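Local coordinates for protein superoxide dismutase 1 (Perkinsus marinus, PDB 2CW2) that probably protects the cell by dismutating superoxide to hydrogen peroxide and molecular oxygen at a mononuclear iron centre, at residues 104-107 against 108-112; 48-51 against 52-55; 56-59 against 60-64. All blocks are in the same frame, centred on the assembly; numbering follows the deposited sequence.

Contact 1 of 3, residues 104-107 against 108-112. With FE (Fe (III) ion), chain C.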
ATOM      1  N   ASN A 104     -14.432  -5.064  -2.734  1.00  7.39           N
ATOM      2  CA  ASN A 104     -13.538  -4.509  -3.739  1.00  9.51           C
ATOM      3  C   ASN A 104     -12.892  -5.594  -4.606  1.00  9.09           C
ATOM      4  O   ASN A 104     -12.768  -5.443  -5.826  1.00  8.44           O
ATOM      5  CB  ASN A 104     -12.447  -3.672  -3.061  1.00  8.22           C
ATOM      6  CG  ASN A 104     -13.016  -2.437  -2.361  1.00  9.61           C
ATOM      7  OD1 ASN A 104     -14.162  -2.064  -2.582  1.00  8.38           O
ATOM      8  ND2 ASN A 104     -12.227  -1.828  -1.496  1.00  8.82           N
ATOM      9  N   HIS A 105     -12.453  -6.677  -3.973  1.00  9.42           N
ATOM     10  CA  HIS A 105     -11.778  -7.730  -4.717  1.00  8.92           C
ATOM     11  C   HIS A 105     -12.773  -8.551  -5.560  1.00  9.72           C
ATOM     12  O   HIS A 105     -12.488  -8.879  -6.720  1.00  9.14           O
ATOM     13  CB  HIS A 105     -10.912  -8.603  -3.785  1.00  9.98           C
ATOM     14  CG  HIS A 105      -9.647  -7.922  -3.325  1.00  9.81           C
ATOM     15  ND1 HIS A 105      -9.587  -7.139  -2.187  1.00  9.21           N
ATOM     16  CD2 HIS A 105      -8.401  -7.902  -3.860  1.00  9.58           C
ATOM     17  CE1 HIS A 105      -8.350  -6.676  -2.045  1.00  8.83           C
ATOM     18  NE2 HIS A 105      -7.613  -7.099  -3.063  1.00  9.57           N
ATOM     19  N   THR A 106     -13.929  -8.889  -4.987  1.00  8.26           N
ATOM     20  CA  THR A 106     -14.918  -9.614  -5.769  1.00  9.79           C
ATOM     21  C   THR A 106     -15.280  -8.800  -7.012  1.00  9.22           C
ATOM     22  O   THR A 106     -15.365  -9.317  -8.126  1.00  8.74           O
ATOM     23  CB  THR A 106     -16.160  -9.872  -4.902  1.00  9.69           C
ATOM     24  OG1 THR A 106     -15.801 -10.785  -3.864  1.00  9.08           O
ATOM     25  CG2 THR A 106     -17.226 -10.589  -5.705  1.00  9.96           C
ATOM     26  N   PHE A 107     -15.470  -7.505  -6.819  1.00  9.26           N
ATOM     27  CA  PHE A 107     -15.831  -6.632  -7.927  1.00 10.27           C
ATOM     28  C   PHE A 107     -14.672  -6.570  -8.936  1.00 10.30           C
ATOM     29  O   PHE A 107     -14.885  -6.632 -10.160  1.00 11.22           O
ATOM     30  CB  PHE A 107     -16.094  -5.224  -7.380  1.00  9.33           C
ATOM     31  CG  PHE A 107     -16.742  -4.294  -8.371  1.00 10.51           C
ATOM     32  CD1 PHE A 107     -18.116  -4.075  -8.335  1.00  9.42           C
ATOM     33  CD2 PHE A 107     -15.989  -3.632  -9.323  1.00  8.95           C
ATOM     34  CE1 PHE A 107     -18.725  -3.232  -9.241  1.00 10.41           C
ATOM     35  CE2 PHE A 107     -16.605  -2.768 -10.249  1.00 10.77           C
ATOM     36  CZ  PHE A 107     -17.975  -2.565 -10.199  1.00 10.37           C
ATOM     37  N   PHE A 108     -13.457  -6.434  -8.418  1.00  9.22           N
ATOM     38  CA  PHE A 108     -12.250  -6.359  -9.266  1.00  8.92           C
ATOM     39  C   PHE A 108     -12.121  -7.605 -10.153  1.00  8.68           C
ATOM     40  O   PHE A 108     -11.990  -7.511 -11.368  1.00  8.73           O
ATOM     41  CB  PHE A 108     -10.985  -6.182  -8.399  1.00  8.97           C
ATOM     42  CG  PHE A 108      -9.687  -6.138  -9.200  1.00  9.41           C
ATOM     43  CD1 PHE A 108      -9.472  -5.147 -10.152  1.00  8.04           C
ATOM     44  CD2 PHE A 108      -8.679  -7.075  -8.968  1.00 10.06           C
ATOM     45  CE1 PHE A 108      -8.291  -5.105 -10.881  1.00  8.92           C
ATOM     46  CE2 PHE A 108      -7.483  -7.033  -9.686  1.00 10.15           C
ATOM     47  CZ  PHE A 108      -7.295  -6.037 -10.649  1.00  8.82           C
ATOM     48  N   PHE A 109     -12.179  -8.783  -9.553  1.00  9.68           N
ATOM     49  CA  PHE A 109     -11.978 -10.013 -10.317  1.00 10.16           C
ATOM     50  C   PHE A 109     -13.128 -10.251 -11.320  1.00 11.73           C
ATOM     51  O   PHE A 109     -12.907 -10.806 -12.410  1.00 11.07           O
ATOM     52  CB  PHE A 109     -11.810 -11.218  -9.359  1.00 10.45           C
ATOM     53  CG  PHE A 109     -10.552 -11.164  -8.497  1.00 10.33           C
ATOM     54  CD1 PHE A 109     -10.620 -11.417  -7.131  1.00  9.88           C
ATOM     55  CD2 PHE A 109      -9.302 -10.940  -9.068  1.00 10.01           C
ATOM     56  CE1 PHE A 109      -9.468 -11.387  -6.323  1.00 10.32           C
ATOM     57  CE2 PHE A 109      -8.148 -10.891  -8.272  1.00 10.65           C
ATOM     58  CZ  PHE A 109      -8.236 -11.126  -6.881  1.00  9.78           C
ATOM     59  N   ASN A 110     -14.339  -9.818 -10.957  1.00 10.81           N
ATOM     60  CA  ASN A 110     -15.477  -9.851 -11.881  1.00 12.54           C
ATOM     61  C   ASN A 110     -15.262  -8.914 -13.072  1.00 12.23           C
ATOM     62  O   ASN A 110     -15.768  -9.166 -14.179  1.00 12.11           O
ATOM     63  CB  ASN A 110     -16.777  -9.471 -11.149  1.00 12.72           C
ATOM     64  CG  ASN A 110     -17.352 -10.632 -10.325  1.00 14.55           C
ATOM     65  OD1 ASN A 110     -18.103 -10.431  -9.338  1.00 16.27           O
ATOM     66  ND2 ASN A 110     -17.044 -11.833 -10.739  1.00 14.46           N
ATOM     67  N   ASN A 111     -14.480  -7.858 -12.823  1.00 12.22           N
ATOM     68  CA  ASN A 111     -14.236  -6.759 -13.759  1.00 13.23           C
ATOM     69  C   ASN A 111     -13.178  -7.092 -14.794  1.00 11.91           C
ATOM     70  O   ASN A 111     -12.920  -6.281 -15.686  1.00 11.89           O
ATOM     71  CB  ASN A 111     -13.803  -5.501 -12.963  1.00 17.73           C
ATOM     72  CG  ASN A 111     -13.786  -4.253 -13.794  1.00 20.55           C
ATOM     73  OD1 ASN A 111     -13.770  -3.161 -13.267  1.00 19.75           O
ATOM     74  ND2 ASN A 111     -13.816  -4.414 -15.126  1.00 23.86           N
ATOM     75  N   LEU A 112     -12.538  -8.255 -14.658  1.00 11.18           N
ATOM     76  CA  LEU A 112     -11.570  -8.763 -15.627  1.00 11.42           C
ATOM     77  C   LEU A 112     -12.144  -9.989 -16.344  1.00 11.28           C
ATOM     78  O   LEU A 112     -13.046 -10.644 -15.825  1.00 11.98           O
ATOM     79  CB  LEU A 112     -10.251  -9.159 -14.944  1.00 11.75           C
ATOM     80  CG  LEU A 112      -9.738  -8.237 -13.846  1.00 12.16           C
ATOM     81  CD1 LEU A 112      -8.527  -8.832 -13.113  1.00 12.75           C
ATOM     82  CD2 LEU A 112      -9.433  -6.880 -14.465  1.00 12.14           C
TER
HETATM   83 FE    FE C 402      -5.934  -6.398  -3.764  1.00 11.30          FE
HETATM   84  O   HOH W   1      -6.318  -4.462  -2.493  1.00  9.82           O
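The last turns of helix 93-110, the second arm of the alpha-hairpin, whose two arms each supply one iron ligand, bring His105 and Phe109 together one turn apart. CB of His105 meets Phe109 CE1 at 4.0 Å, near the plane of the imidazole, while the phenyl ring leans obliquely over the backbone, its CD1 3.2 Å from His105 O. That carbonyl also accepts the amide of Phe109, so backbone and ring of Phe109 both gather at the ligand residue. His105 has CG anti to its own carbonyl carbon and beside the backbone N (chi1 -74°), and in this rotamer NE2 reaches the iron, which it binds at 1.9 Å. Its other nitrogen, ND1, is tied to Gln101 O, one turn back, which fixes the rotation of the ring and probably makes NE2 the better donor to the metal.

On another flank Thr106 and Asn110 run side by side in the same direction, Thr106 CG2 lying 3.7 Å from Asn110 OD1. Phe107 and Asn111 are turned differently: ring and amide planes stand 84° apart, and CE2 of Phe107 comes only to 4.2 Å from OD1 of Asn111. This oxygen is committed to Asn185 N on strand 181-187. On the backbone, Asn111 N makes a weak bond to Phe107 O.

His57, Asp187 and His191 complete the protein ligands, and a water lies 2.4 Å from the iron. Three histidines, one aspartate and a solvent molecule around a single metal form the site characteristic of iron/manganese superoxide dismutases.

Contact 2 of 3, residues 48-51 against 52-55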
ATOM      1  N   HIS A  48      -1.216 -10.797 -19.403  1.00 16.24           N
ATOM      2  CA  HIS A  48      -1.434  -9.529 -18.711  1.00 13.87           C
ATOM      3  C   HIS A  48      -1.394  -9.657 -17.182  1.00 13.18           C
ATOM      4  O   HIS A  48      -0.906  -8.773 -16.490  1.00 14.00           O
ATOM      5  CB  HIS A  48      -2.780  -8.943 -19.168  1.00 15.77           C
ATOM      6  CG  HIS A  48      -2.991  -9.054 -20.645  1.00 16.67           C
ATOM      7  ND1 HIS A  48      -2.192  -8.398 -21.552  1.00 16.61           N
ATOM      8  CD2 HIS A  48      -3.854  -9.801 -21.372  1.00 17.32           C
ATOM      9  CE1 HIS A  48      -2.581  -8.699 -22.778  1.00 17.02           C
ATOM     10  NE2 HIS A  48      -3.583  -9.553 -22.698  1.00 18.42           N
ATOM     11  N   MET A  49      -1.921 -10.757 -16.662  1.00 11.52           N
ATOM     12  CA  MET A  49      -1.894 -11.015 -15.227  1.00 11.96           C
ATOM     13  C   MET A  49      -1.612 -12.500 -15.059  1.00 12.21           C
ATOM     14  O   MET A  49      -2.276 -13.332 -15.687  1.00 10.58           O
ATOM     15  CB  MET A  49      -3.250 -10.667 -14.581  1.00 11.83           C
ATOM     16  CG  MET A  49      -3.266 -10.698 -13.039  1.00 11.66           C
ATOM     17  SD  MET A  49      -4.844 -10.148 -12.367  1.00 12.19           S
ATOM     18  CE  MET A  49      -4.864  -8.388 -12.901  1.00 12.73           C
ATOM     19  N   SER A  50      -0.628 -12.832 -14.225  1.00 11.34           N
ATOM     20  CA  SER A  50      -0.168 -14.214 -14.138  1.00 10.83           C
ATOM     21  C   SER A  50      -1.070 -15.085 -13.284  1.00 10.69           C
ATOM     22  O   SER A  50      -1.815 -14.582 -12.443  1.00  9.61           O
ATOM     23  CB  SER A  50       1.252 -14.292 -13.582  1.00 10.84           C
ATOM     24  OG  SER A  50       1.320 -13.865 -12.230  1.00 11.11           O
ATOM     25  N   ALA A  51      -0.958 -16.402 -13.478  1.00 10.69           N
ATOM     26  CA  ALA A  51      -1.587 -17.361 -12.563  1.00 12.47           C
ATOM     27  C   ALA A  51      -1.079 -17.194 -11.130  1.00 13.40           C
ATOM     28  O   ALA A  51      -1.841 -17.339 -10.156  1.00 14.27           O
ATOM     29  CB  ALA A  51      -1.343 -18.804 -13.045  1.00 13.66           C
ATOM     30  N   GLU A  52       0.206 -16.893 -10.987  1.00 12.80           N
ATOM     31  CA  GLU A  52       0.761 -16.720  -9.647  1.00 10.87           C
ATOM     32  C   GLU A  52       0.089 -15.518  -8.954  1.00 10.66           C
ATOM     33  O   GLU A  52      -0.270 -15.590  -7.769  1.00 10.58           O
ATOM     34  CB  GLU A  52       2.292 -16.549  -9.686  1.00 11.16           C
ATOM     35  CG  GLU A  52       2.858 -16.376  -8.287  1.00 10.90           C
ATOM     36  CD  GLU A  52       4.356 -16.171  -8.242  1.00 13.22           C
ATOM     37  OE1 GLU A  52       5.010 -16.255  -9.294  1.00 12.00           O
ATOM     38  OE2 GLU A  52       4.880 -15.939  -7.125  1.00 13.19           O
ATOM     39  N   THR A  53      -0.117 -14.434  -9.707  1.00  9.48           N
ATOM     40  CA  THR A  53      -0.829 -13.264  -9.167  1.00  9.52           C
ATOM     41  C   THR A  53      -2.259 -13.602  -8.751  1.00 11.39           C
ATOM     42  O   THR A  53      -2.679 -13.304  -7.631  1.00 11.04           O
ATOM     43  CB  THR A  53      -0.813 -12.115 -10.166  1.00  8.54           C
ATOM     44  OG1 THR A  53       0.494 -11.536 -10.167  1.00  8.67           O
ATOM     45  CG2 THR A  53      -1.740 -10.944  -9.716  1.00  8.10           C
ATOM     46  N   LEU A  54      -3.006 -14.248  -9.628  1.00 10.76           N
ATOM     47  CA  LEU A  54      -4.361 -14.629  -9.257  1.00 11.79           C
ATOM     48  C   LEU A  54      -4.426 -15.542  -8.036  1.00 11.93           C
ATOM     49  O   LEU A  54      -5.346 -15.433  -7.221  1.00 13.33           O
ATOM     50  CB  LEU A  54      -5.086 -15.235 -10.443  1.00 12.14           C
ATOM     51  CG  LEU A  54      -5.549 -14.204 -11.478  1.00 12.01           C
ATOM     52  CD1 LEU A  54      -6.202 -14.894 -12.681  1.00 13.74           C
ATOM     53  CD2 LEU A  54      -6.509 -13.196 -10.842  1.00 11.85           C
ATOM     54  N   THR A  55      -3.453 -16.441  -7.898  1.00 12.54           N
ATOM     55  CA  THR A  55      -3.423 -17.346  -6.764  1.00 12.11           C
ATOM     56  C   THR A  55      -3.201 -16.589  -5.464  1.00 12.68           C
ATOM     57  O   THR A  55      -3.959 -16.742  -4.514  1.00 14.07           O
ATOM     58  CB  THR A  55      -2.363 -18.428  -6.987  1.00 12.38           C
ATOM     59  OG1 THR A  55      -2.742 -19.162  -8.155  1.00 14.16           O
ATOM     60  CG2 THR A  55      -2.416 -19.489  -5.883  1.00 12.21           C
TER
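Ser50 and Thr53 meet where the loop turns into helix 51-73. With chi1 at 66°, the hydroxyl of Ser50 sits between its own backbone N and carbonyl carbon, folded forward over the first turn, and OG accepts from Thr53 N at 3.0 Å. Ser50 is thus the N-cap of the helix. Its OG and Thr53 OG1 are both hydrogen-bonded to the carboxylate of Asp196, one to each oxygen, which ties the cap to helix 194-197. The methyl CG2 of Thr53 meets Met49 CG at 3.7 Å, the two side chains crossing at about a right angle. Met49 itself runs extended as far as SD and bends only at chi3 (-65°); the sulfur packs against Leu54 CD2 at 3.8 Å. Further along, Thr55 curls back so that OG1 donates to Ala51 O at 2.9 Å. The backbone amide of Thr55 reaches the same oxygen from the opposite face of the carbonyl plane, giving it two donors. Glu52 extends fully away from the turn, and its OE2 forms a salt bridge with Arg198 of the second subunit.

Contact 3 of 3, residues 56-59 against 60-64; sequences YHHD and KHHQT. With FE (Fe (III) ion), chain C.
The rings of His58 and His62, one turn apart on helix 51-73, stand almost perpendicular, with planes at 88° and centroids separated by 5.2 Å. They approach obliquely, ND1 of His62 lying 3.5 Å from His58 CD2. The His58 ring is held from both ends: ND1 donates to Asp59 OD1 nearly in the ring plane (2.9 Å), and NE2 bonds to Pro36 O. Asp59 OD2 forms a salt bridge with Lys42, so the carboxylate is probably ionised.

His57 and His61 also cross at about a right angle, but here a methylene meets a ring: His61 CB lies 4.1 Å from His57 CD2, at the imidazole edge. CG of His57 is anti to the backbone N (chi1 -159°), which swings the ring off the helix so that NE2 binds iron at 1.9 Å. Tyr56 and Lys60 instead lie alongside one another, CG of Lys60 set obliquely to the phenol ring.

The helix has wider pi-type turns here: the amides of His61, His62 and Gln63 each bond five residues back, and Tyr56 O accepts from both His61 N and Lys60 N.

Around the helix, His57 meets Phe109 of helix 93-110 edge-to-face and shares its metal with Asp187, which ends strand 181-187, while His61 stacks on His191 of its own chain and its NE2 is hydrogen-bonded to Tyr194 OH of the second subunit, at the start of that subunit's helix 194-197.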
ATOM      1  N   TYR A  56      -2.170 -15.760  -5.412  1.00 11.55           N
ATOM      2  CA  TYR A  56      -1.910 -15.004  -4.191  1.00 11.81           C
ATOM      3  C   TYR A  56      -3.000 -13.963  -3.917  1.00 10.97           C
ATOM      4  O   TYR A  56      -3.489 -13.830  -2.788  1.00 11.47           O
ATOM      5  CB  TYR A  56      -0.551 -14.319  -4.269  1.00 12.64           C
ATOM      6  CG  TYR A  56       0.579 -15.239  -3.894  1.00 14.85           C
ATOM      7  CD1 TYR A  56       0.937 -15.403  -2.562  1.00 14.91           C
ATOM      8  CD2 TYR A  56       1.270 -15.967  -4.863  1.00 16.57           C
ATOM      9  CE1 TYR A  56       1.960 -16.244  -2.194  1.00 17.56           C
ATOM     10  CE2 TYR A  56       2.304 -16.823  -4.503  1.00 17.87           C
ATOM     11  CZ  TYR A  56       2.641 -16.954  -3.155  1.00 18.60           C
ATOM     12  OH  TYR A  56       3.655 -17.800  -2.757  1.00 20.83           O
ATOM     13  N   HIS A  57      -3.387 -13.243  -4.958  1.00 10.80           N
ATOM     14  CA  HIS A  57      -4.317 -12.118  -4.775  1.00 11.31           C
ATOM     15  C   HIS A  57      -5.681 -12.636  -4.321  1.00 10.39           C
ATOM     16  O   HIS A  57      -6.291 -12.110  -3.392  1.00  9.60           O
ATOM     17  CB  HIS A  57      -4.446 -11.243  -6.054  1.00 10.39           C
ATOM     18  CG  HIS A  57      -4.952  -9.835  -5.789  1.00 10.85           C
ATOM     19  ND1 HIS A  57      -5.133  -8.901  -6.791  1.00 11.01           N
ATOM     20  CD2 HIS A  57      -5.297  -9.207  -4.629  1.00 11.26           C
ATOM     21  CE1 HIS A  57      -5.571  -7.766  -6.260  1.00 10.02           C
ATOM     22  NE2 HIS A  57      -5.694  -7.922  -4.946  1.00 10.06           N
ATOM     23  N   HIS A  58      -6.168 -13.674  -4.985  1.00 10.96           N
ATOM     24  CA  HIS A  58      -7.459 -14.222  -4.610  1.00 11.80           C
ATOM     25  C   HIS A  58      -7.372 -15.214  -3.438  1.00 12.37           C
ATOM     26  O   HIS A  58      -8.072 -15.047  -2.434  1.00 11.36           O
ATOM     27  CB  HIS A  58      -8.126 -14.908  -5.797  1.00 11.49           C
ATOM     28  CG  HIS A  58      -9.473 -15.496  -5.467  1.00 13.48           C
ATOM     29  ND1 HIS A  58      -9.629 -16.771  -4.968  1.00 14.18           N
ATOM     30  CD2 HIS A  58     -10.719 -14.978  -5.566  1.00 13.58           C
ATOM     31  CE1 HIS A  58     -10.920 -17.020  -4.784  1.00 12.99           C
ATOM     32  NE2 HIS A  58     -11.603 -15.947  -5.137  1.00 13.78           N
ATOM     33  N   ASP A  59      -6.539 -16.250  -3.583  1.00 12.92           N
ATOM     34  CA  ASP A  59      -6.506 -17.342  -2.601  1.00 13.97           C
ATOM     35  C   ASP A  59      -5.836 -16.966  -1.290  1.00 13.18           C
ATOM     36  O   ASP A  59      -6.112 -17.598  -0.254  1.00 13.78           O
ATOM     37  CB  ASP A  59      -5.814 -18.603  -3.149  1.00 15.10           C
ATOM     38  CG  ASP A  59      -6.461 -19.146  -4.433  1.00 16.45           C
ATOM     39  OD1 ASP A  59      -7.582 -18.750  -4.826  1.00 16.95           O
ATOM     40  OD2 ASP A  59      -5.892 -20.003  -5.120  1.00 16.60           O
ATOM     41  N   LYS A  60      -4.945 -15.976  -1.304  1.00 12.68           N
ATOM     42  CA  LYS A  60      -4.388 -15.488  -0.042  1.00 12.95           C
ATOM     43  C   LYS A  60      -5.056 -14.183   0.449  1.00 11.99           C
ATOM     44  O   LYS A  60      -5.737 -14.182   1.490  1.00 12.52           O
ATOM     45  CB  LYS A  60      -2.834 -15.378  -0.072  1.00 14.46           C
ATOM     46  CG  LYS A  60      -2.065 -16.762  -0.190  1.00 17.16           C
ATOM     47  CD  LYS A  60      -2.402 -17.725   0.967  1.00 18.38           C
ATOM     48  CE  LYS A  60      -1.505 -19.004   1.035  1.00 20.56           C
ATOM     49  NZ  LYS A  60      -0.643 -19.188  -0.155  1.00 21.78           N
ATOM     50  N   HIS A  61      -4.883 -13.086  -0.295  1.00 11.29           N
ATOM     51  CA  HIS A  61      -5.341 -11.778   0.178  1.00 10.75           C
ATOM     52  C   HIS A  61      -6.852 -11.739   0.326  1.00 10.34           C
ATOM     53  O   HIS A  61      -7.367 -11.464   1.409  1.00 10.05           O
ATOM     54  CB  HIS A  61      -4.891 -10.658  -0.776  1.00 11.19           C
ATOM     55  CG  HIS A  61      -3.411 -10.430  -0.787  1.00 11.38           C
ATOM     56  ND1 HIS A  61      -2.766  -9.664   0.162  1.00 12.08           N
ATOM     57  CD2 HIS A  61      -2.448 -10.870  -1.630  1.00 11.39           C
ATOM     58  CE1 HIS A  61      -1.471  -9.643  -0.097  1.00 10.76           C
ATOM     59  NE2 HIS A  61      -1.254 -10.358  -1.184  1.00 11.09           N
ATOM     60  N   HIS A  62      -7.558 -11.998  -0.777  1.00  9.98           N
ATOM     61  CA  HIS A  62      -9.017 -11.937  -0.805  1.00 10.09           C
ATOM     62  C   HIS A  62      -9.598 -12.892   0.239  1.00 11.28           C
ATOM     63  O   HIS A  62     -10.401 -12.495   1.089  1.00 10.64           O
ATOM     64  CB  HIS A  62      -9.535 -12.295  -2.212  1.00  9.40           C
ATOM     65  CG  HIS A  62     -10.967 -11.903  -2.480  1.00 10.72           C
ATOM     66  ND1 HIS A  62     -11.598 -12.210  -3.670  1.00 11.26           N
ATOM     67  CD2 HIS A  62     -11.885 -11.244  -1.730  1.00 11.11           C
ATOM     68  CE1 HIS A  62     -12.835 -11.738  -3.652  1.00 11.77           C
ATOM     69  NE2 HIS A  62     -13.043 -11.156  -2.480  1.00 11.86           N
ATOM     70  N   GLN A  63      -9.203 -14.157   0.160  1.00 11.32           N
ATOM     71  CA  GLN A  63      -9.756 -15.154   1.069  1.00 12.37           C
ATOM     72  C   GLN A  63      -9.499 -14.811   2.524  1.00 12.64           C
ATOM     73  O   GLN A  63     -10.336 -15.068   3.389  1.00 13.18           O
ATOM     74  CB  GLN A  63      -9.207 -16.544   0.756  1.00 11.97           C
ATOM     75  CG  GLN A  63      -9.728 -17.626   1.709  1.00 14.31           C
ATOM     76  CD  GLN A  63     -11.170 -17.979   1.443  1.00 14.99           C
ATOM     77  OE1 GLN A  63     -11.510 -18.394   0.329  1.00 16.24           O
ATOM     78  NE2 GLN A  63     -12.030 -17.814   2.457  1.00 14.51           N
ATOM     79  N   THR A  64      -8.324 -14.260   2.799  1.00 11.41           N
ATOM     80  CA  THR A  64      -7.969 -13.917   4.169  1.00 12.58           C
ATOM     81  C   THR A  64      -8.814 -12.768   4.685  1.00 12.63           C
ATOM     82  O   THR A  64      -9.171 -12.736   5.865  1.00 12.60           O
ATOM     83  CB  THR A  64      -6.470 -13.607   4.276  1.00 12.79           C
ATOM     84  OG1 THR A  64      -5.746 -14.812   4.036  1.00 12.49           O
ATOM     85  CG2 THR A  64      -6.076 -13.237   5.715  1.00 13.50           C
TER
HETATM   86 FE    FE C 402      -5.934  -6.398  -3.764  1.00 11.30          FE
HETATM   87  O   HOH W   2      -5.765 -17.938   2.482  1.00 20.66           O
HETATM   88  O   HOH W   1      -6.318  -4.462  -2.493  1.00  9.82           O

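Overall arrangement
From the N terminus the contacts come in series, contact 2, contact 3, then contact 1; none encloses or crosses another, and each is local, closing no long loop. Contact 2 starts helix 51-73 and contact 3 continues it without a break, while contact 1 lies in the C-terminal part of helix 93-110 and the residues after it. The two helices are the arms of the alpha-hairpin. Beside the start of the first, Met49 in the preceding loop packs on Leu112 after the second helix, and Leu54 of the first meets Phe109 of the second. Farther along, contacts 1 and 3 share the iron and its water, each supplying one histidine. Asp187 and His191 bring the C-terminal domain to the same metal.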